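Local coordinates for protein carbohydrate esterase family 2 (CE2) (Chaetomium olivicolor, PDB 4XVH) that probably removes acetyl groups from xylan or related plant polysaccharides, using a GDSL-type hydrolase domain joined to a jelly-roll domain, at residues R3-V8 against T76-R81; T20-A25 against G93-D98. All coordinates share one frame; numbering follows the deposited sequence.

Both contacts belong to the beta sandwich of the N-terminal domain and meet along strand 21-28, but on its two faces. Contact 1 works within a sheet: strands 3-5 and 73-81 both pair with strand 21-28, and side chains reach across it on the face that looks toward the parallel-sheet hydrolase domain. Contact 2 works between sheets, joining strand 21-28 to strand 88-97 through the sandwich interior. Their chemistry follows their place. Partly buried contact 1 lays a leucine over an arginine whose charged end hydrogen-bonds to a backbone carbonyl, whereas contact 2 is buried and wholly apolar. Backbone pairs Leu5 with Gly21 and Val77 with Phe24 connect them.

Contact 1: R3-V8 against T76-R81; sequences RYLGRV and TVVLRR
On one face of the jelly-roll sheet, Leu5 of strand 3-5 reaches across the intervening strand 21-28 to Val78 and Arg80 of strand 73-81. The two strands flanking 21-28 run roughly the same way, at 33° to each other and 8.5 Å apart at closest approach, and no hydrogen bond joins them. Leu5 CD1 sits over the centre of one face of the Arg80 guanidinium, 3.7 Å from Arg80 CZ, and the two side chains meet at about a right angle. Leu5 CB covers the same group nearer its rim, 3.7 Å from Arg80 NH1. The arginine is extended from CG to NE, and a turn about CD-NE (chi4 -81°) presents the flat group to the leucine. Arg80 NH1 gives a hydrogen bond to Gly19 O, while the poorly hydrated flat face takes the leucine. Farther along, Leu5 CD1 touches CG1 of Val78 at 3.9 Å; valine, branched at CB, suits a strand. Leu5 CD2 rests on the guanidinium of Arg3, which forms a salt bridge with Asp155. Arg80 also touches Tyr156. Side chains two strands apart thus meet on one face of this antiparallel jelly-roll sheet, at the seam with the hydrolase domain.

Contact 2: T20-A25 against G93-D98; sequences TGVSFA and GNITTD
Ile95 projects from strand 88-97 into the sandwich interior and packs against Phe24 and Val22 of the facing strand 21-28. Its two branches divide the work. The methyl CG2 lies over one face of the Phe24 ring, 4.0 Å from the centroid and 20° off the ring normal, a CH-pi contact. It is displaced toward the rim, and its nearest ring atom is Phe24 CZ at 3.7 Å. The longer branch of Ile95 ends in CD1, which reaches Phe24 CE1 at 4.0 Å and meets Val22 CG2 at 4.1 Å as the valine and isoleucine pass alongside one another, pointing opposite ways. Phe24 has CG between its backbone N and carbonyl carbon (chi1 61°), with the ring turned so that a face meets the methyl. The CA atoms of Phe24 and Ile95 stand 9.4 Å apart, a gap that a large flat ring and a branched aliphatic chain can fill without polar groups.

Away from these three side chains the contact is looser. Thr97 also directs its CB toward the other strand but does not reach it, its OG1 hydrogen-bonded to Ser30 O. Asn94 and Thr96 are exposed, and polar residues suit that outward face. At the strand's end, exposed Asp98 uses OD1 to accept bonds from Thr29 N and Ser30 N, joining it to the turn after strand 21-28.

The apolar cluster extends along both sheets. Val77 and Leu79 of strand 73-81 flank Phe24 and Val22 respectively. Ile33 of strand 31-40 touches both Phe24 and Ile95, and Val2, just ahead of strand 3-5, covers Val22 and Ile95.

Contact 1: R3-V8 against T76-R81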
loop_
_atom_site.group_PDB
_atom_site.type_symbol
_atom_site.label_atom_id
_atom_site.label_comp_id
_atom_site.label_asym_id
_atom_site.label_seq_id
_atom_site.Cartn_x
_atom_site.Cartn_y
_atom_site.Cartn_z
ATOM N N ARG A 3 19.394 2.541 0.956
ATOM C CA ARG A 3 18.306 3.486 0.811
ATOM C C ARG A 3 17.005 2.895 1.310
ATOM O O ARG A 3 16.732 1.686 1.180
ATOM C CB ARG A 3 18.207 4.009 -0.623
ATOM C CG ARG A 3 17.464 3.226 -1.621
ATOM C CD ARG A 3 17.523 3.998 -2.980
ATOM N NE ARG A 3 16.964 3.187 -4.055
ATOM C CZ ARG A 3 15.703 3.250 -4.468
ATOM N NH1 ARG A 3 14.851 4.122 -3.936
ATOM N NH2 ARG A 3 15.301 2.433 -5.429
ATOM N N TYR A 4 16.252 3.757 1.978
ATOM C CA TYR A 4 14.964 3.379 2.526
ATOM C C TYR A 4 13.889 3.462 1.459
ATOM O O TYR A 4 13.854 4.408 0.668
ATOM C CB TYR A 4 14.626 4.256 3.715
ATOM C CG TYR A 4 15.502 3.888 4.878
ATOM C CD1 TYR A 4 16.789 4.404 4.966
ATOM C CD2 TYR A 4 15.079 2.965 5.848
ATOM C CE1 TYR A 4 17.624 4.069 5.998
ATOM C CE2 TYR A 4 15.918 2.611 6.898
ATOM C CZ TYR A 4 17.196 3.173 6.960
ATOM O OH TYR A 4 18.080 2.882 7.981
ATOM N N LEU A 5 13.011 2.469 1.479
ATOM C CA LEU A 5 11.918 2.365 0.542
ATOM C C LEU A 5 10.604 2.752 1.208
ATOM O O LEU A 5 10.316 2.298 2.316
ATOM C CB LEU A 5 11.838 0.934 0.009
ATOM C CG LEU A 5 13.165 0.437 -0.563
ATOM C CD1 LEU A 5 13.093 -1.038 -1.001
ATOM C CD2 LEU A 5 13.552 1.324 -1.734
ATOM N N GLY A 6 9.817 3.589 0.538
ATOM C CA GLY A 6 8.527 3.977 1.081
ATOM C C GLY A 6 8.672 5.054 2.144
ATOM O O GLY A 6 9.761 5.614 2.336
ATOM N N ARG A 7 7.579 5.327 2.858
ATOM C CA ARG A 7 7.571 6.396 3.826
ATOM C C ARG A 7 8.094 5.859 5.161
ATOM O O ARG A 7 7.385 5.122 5.851
ATOM C CB ARG A 7 6.161 6.972 3.970
ATOM C CG ARG A 7 6.049 8.174 4.917
ATOM C CD ARG A 7 4.594 8.588 5.083
ATOM N NE ARG A 7 4.052 9.204 3.872
ATOM C CZ ARG A 7 2.903 9.876 3.860
ATOM N NH1 ARG A 7 2.207 9.982 5.003
ATOM N NH2 ARG A 7 2.454 10.456 2.736
ATOM N N VAL A 8 9.348 6.190 5.493
ATOM C CA VAL A 8 9.979 5.689 6.718
ATOM C C VAL A 8 10.550 6.852 7.507
ATOM O O VAL A 8 11.374 7.599 7.004
ATOM C CB VAL A 8 11.084 4.666 6.423
ATOM C CG1 VAL A 8 11.807 4.204 7.723
ATOM C CG2 VAL A 8 10.486 3.445 5.682
ATOM N N THR A 76 22.848 -7.912 -4.515
ATOM C CA THR A 76 21.857 -6.881 -4.228
ATOM C C THR A 76 20.874 -7.441 -3.219
ATOM O O THR A 76 20.566 -8.639 -3.219
ATOM C CB THR A 76 21.073 -6.420 -5.481
ATOM O OG1 THR A 76 20.358 -7.536 -6.038
ATOM C CG2 THR A 76 21.997 -5.827 -6.542
ATOM N N VAL A 77 20.375 -6.566 -2.356
ATOM C CA VAL A 77 19.402 -6.950 -1.346
ATOM C C VAL A 77 18.262 -5.934 -1.340
ATOM O O VAL A 77 18.493 -4.715 -1.238
ATOM C CB VAL A 77 20.029 -7.028 0.059
ATOM C CG1 VAL A 77 19.003 -7.437 1.060
ATOM C CG2 VAL A 77 21.216 -8.014 0.069
ATOM N N VAL A 78 17.042 -6.442 -1.480
ATOM C CA VAL A 78 15.837 -5.614 -1.319
ATOM C C VAL A 78 14.913 -6.275 -0.310
ATOM O O VAL A 78 14.525 -7.440 -0.475
ATOM C CB VAL A 78 15.098 -5.407 -2.653
ATOM C CG1 VAL A 78 13.770 -4.626 -2.451
ATOM C CG2 VAL A 78 15.996 -4.669 -3.631
ATOM N N LEU A 79 14.622 -5.553 0.763
ATOM C CA LEU A 79 13.672 -5.983 1.785
ATOM C C LEU A 79 12.408 -5.154 1.718
ATOM O O LEU A 79 12.486 -3.914 1.778
ATOM C CB LEU A 79 14.288 -5.817 3.188
ATOM C CG LEU A 79 13.398 -6.158 4.391
ATOM C CD1 LEU A 79 13.316 -7.665 4.511
ATOM C CD2 LEU A 79 13.947 -5.567 5.704
ATOM N N ARG A 80 11.252 -5.809 1.660
ATOM C CA ARG A 80 10.000 -5.079 1.703
ATOM C C ARG A 80 8.948 -5.699 2.614
ATOM O O ARG A 80 8.764 -6.921 2.596
ATOM C CB ARG A 80 9.445 -4.953 0.310
ATOM C CG ARG A 80 10.083 -3.789 -0.444
ATOM C CD ARG A 80 9.413 -3.678 -1.726
ATOM N NE ARG A 80 9.981 -2.705 -2.663
ATOM C CZ ARG A 80 9.766 -1.392 -2.636
ATOM N NH1 ARG A 80 9.088 -0.839 -1.642
ATOM N NH2 ARG A 80 10.267 -0.627 -3.593
ATOM N N ARG A 81 8.296 -4.888 3.423
ATOM C CA ARG A 81 7.235 -5.326 4.282
ATOM C C ARG A 81 6.050 -5.797 3.465
ATOM O O ARG A 81 5.565 -5.101 2.654
ATOM C CB ARG A 81 6.735 -4.182 5.139
ATOM C CG ARG A 81 6.988 -4.277 6.606
ATOM C CD ARG A 81 6.677 -2.967 7.268
ATOM N NE ARG A 81 5.411 -2.807 7.938
ATOM C CZ ARG A 81 4.978 -3.539 8.937
ATOM N NH1 ARG A 81 5.631 -4.593 9.303
ATOM N NH2 ARG A 81 3.859 -3.251 9.509
#

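Contact 2: T20-A25 against G93-D98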
loop_
_atom_site.group_PDB
_atom_site.type_symbol
_atom_site.label_atom_id
_atom_site.label_comp_id
_atom_site.label_asym_id
_atom_site.label_seq_id
_atom_site.Cartn_x
_atom_site.Cartn_y
_atom_site.Cartn_z
ATOM N N THR A 20 7.171 -0.836 2.991
ATOM C CA THR A 20 8.390 -0.101 3.352
ATOM C C THR A 20 9.571 -1.050 3.571
ATOM O O THR A 20 9.393 -2.237 3.878
ATOM C CB THR A 20 8.204 0.751 4.616
ATOM O OG1 THR A 20 7.653 -0.053 5.663
ATOM C CG2 THR A 20 7.267 1.955 4.297
ATOM N N GLY A 21 10.788 -0.536 3.445
ATOM C CA GLY A 21 11.936 -1.418 3.571
ATOM C C GLY A 21 13.241 -0.790 3.166
ATOM O O GLY A 21 13.420 0.424 3.324
ATOM N N VAL A 22 14.180 -1.602 2.684
ATOM C CA VAL A 22 15.512 -1.071 2.373
ATOM C C VAL A 22 16.082 -1.771 1.155
ATOM O O VAL A 22 15.718 -2.933 0.854
ATOM C CB VAL A 22 16.510 -1.229 3.552
ATOM C CG1 VAL A 22 16.096 -0.375 4.767
ATOM C CG2 VAL A 22 16.674 -2.718 3.944
ATOM N N SER A 23 16.932 -1.064 0.422
ATOM C CA SER A 23 17.628 -1.635 -0.716
ATOM C C SER A 23 19.111 -1.305 -0.600
ATOM O O SER A 23 19.466 -0.160 -0.296
ATOM C CB SER A 23 17.043 -1.092 -2.037
ATOM O OG SER A 23 17.947 -1.251 -3.130
ATOM N N PHE A 24 19.980 -2.270 -0.855
ATOM C CA PHE A 24 21.408 -1.989 -0.817
ATOM C C PHE A 24 22.141 -3.040 -1.629
ATOM O O PHE A 24 21.527 -3.991 -2.148
ATOM C CB PHE A 24 21.924 -1.914 0.642
ATOM C CG PHE A 24 21.749 -3.194 1.456
ATOM C CD1 PHE A 24 20.586 -3.424 2.177
ATOM C CD2 PHE A 24 22.782 -4.132 1.535
ATOM C CE1 PHE A 24 20.435 -4.601 2.945
ATOM C CE2 PHE A 24 22.652 -5.319 2.292
ATOM C CZ PHE A 24 21.479 -5.550 3.003
ATOM N N ALA A 25 23.440 -2.845 -1.798
ATOM C CA ALA A 25 24.244 -3.842 -2.474
ATOM C C ALA A 25 25.537 -3.986 -1.697
ATOM O O ALA A 25 25.979 -3.039 -1.026
ATOM C CB ALA A 25 24.502 -3.444 -3.923
ATOM N N GLY A 93 17.684 -1.744 12.888
ATOM C CA GLY A 93 18.951 -1.351 13.488
ATOM C C GLY A 93 19.978 -1.012 12.414
ATOM O O GLY A 93 19.651 -0.353 11.418
ATOM N N ASN A 94 21.216 -1.457 12.599
ATOM C CA ASN A 94 22.236 -1.226 11.589
ATOM C C ASN A 94 22.422 -2.389 10.613
ATOM O O ASN A 94 22.193 -3.545 10.948
ATOM C CB ASN A 94 23.550 -0.897 12.265
ATOM C CG ASN A 94 23.495 0.433 12.992
ATOM O OD1 ASN A 94 22.937 1.409 12.488
ATOM N ND2 ASN A 94 24.130 0.489 14.173
ATOM N N ILE A 95 22.823 -2.050 9.393
ATOM C CA ILE A 95 23.046 -3.036 8.360
ATOM C C ILE A 95 24.527 -3.285 8.201
ATOM O O ILE A 95 25.301 -2.338 8.075
ATOM C CB ILE A 95 22.447 -2.588 7.034
ATOM C CG1 ILE A 95 20.955 -2.286 7.257
ATOM C CG2 ILE A 95 22.703 -3.662 5.964
ATOM C CD1 ILE A 95 20.133 -2.057 6.004
ATOM N N THR A 96 24.918 -4.558 8.222
ATOM C CA THR A 96 26.338 -4.918 8.188
ATOM C C THR A 96 26.604 -5.939 7.083
ATOM O O THR A 96 25.686 -6.582 6.610
ATOM C CB THR A 96 26.808 -5.502 9.525
ATOM O OG1 THR A 96 26.022 -6.659 9.830
ATOM C CG2 THR A 96 26.665 -4.482 10.648
ATOM N N THR A 97 27.861 -6.053 6.667
ATOM C CA THR A 97 28.269 -7.088 5.720
ATOM C C THR A 97 29.608 -7.661 6.141
ATOM O O THR A 97 30.336 -7.027 6.899
ATOM C CB THR A 97 28.382 -6.558 4.273
ATOM O OG1 THR A 97 28.863 -7.606 3.429
ATOM C CG2 THR A 97 29.354 -5.393 4.189
ATOM N N ASP A 98 29.934 -8.852 5.658
ATOM C CA ASP A 98 31.251 -9.419 5.915
ATOM C C ASP A 98 32.293 -8.930 4.906
ATOM O O ASP A 98 33.455 -9.302 4.981
ATOM C CB ASP A 98 31.191 -10.944 5.924
ATOM C CG ASP A 98 30.945 -11.540 4.542
ATOM O OD1 ASP A 98 30.438 -10.848 3.635
ATOM O OD2 ASP A 98 31.242 -12.736 4.377
#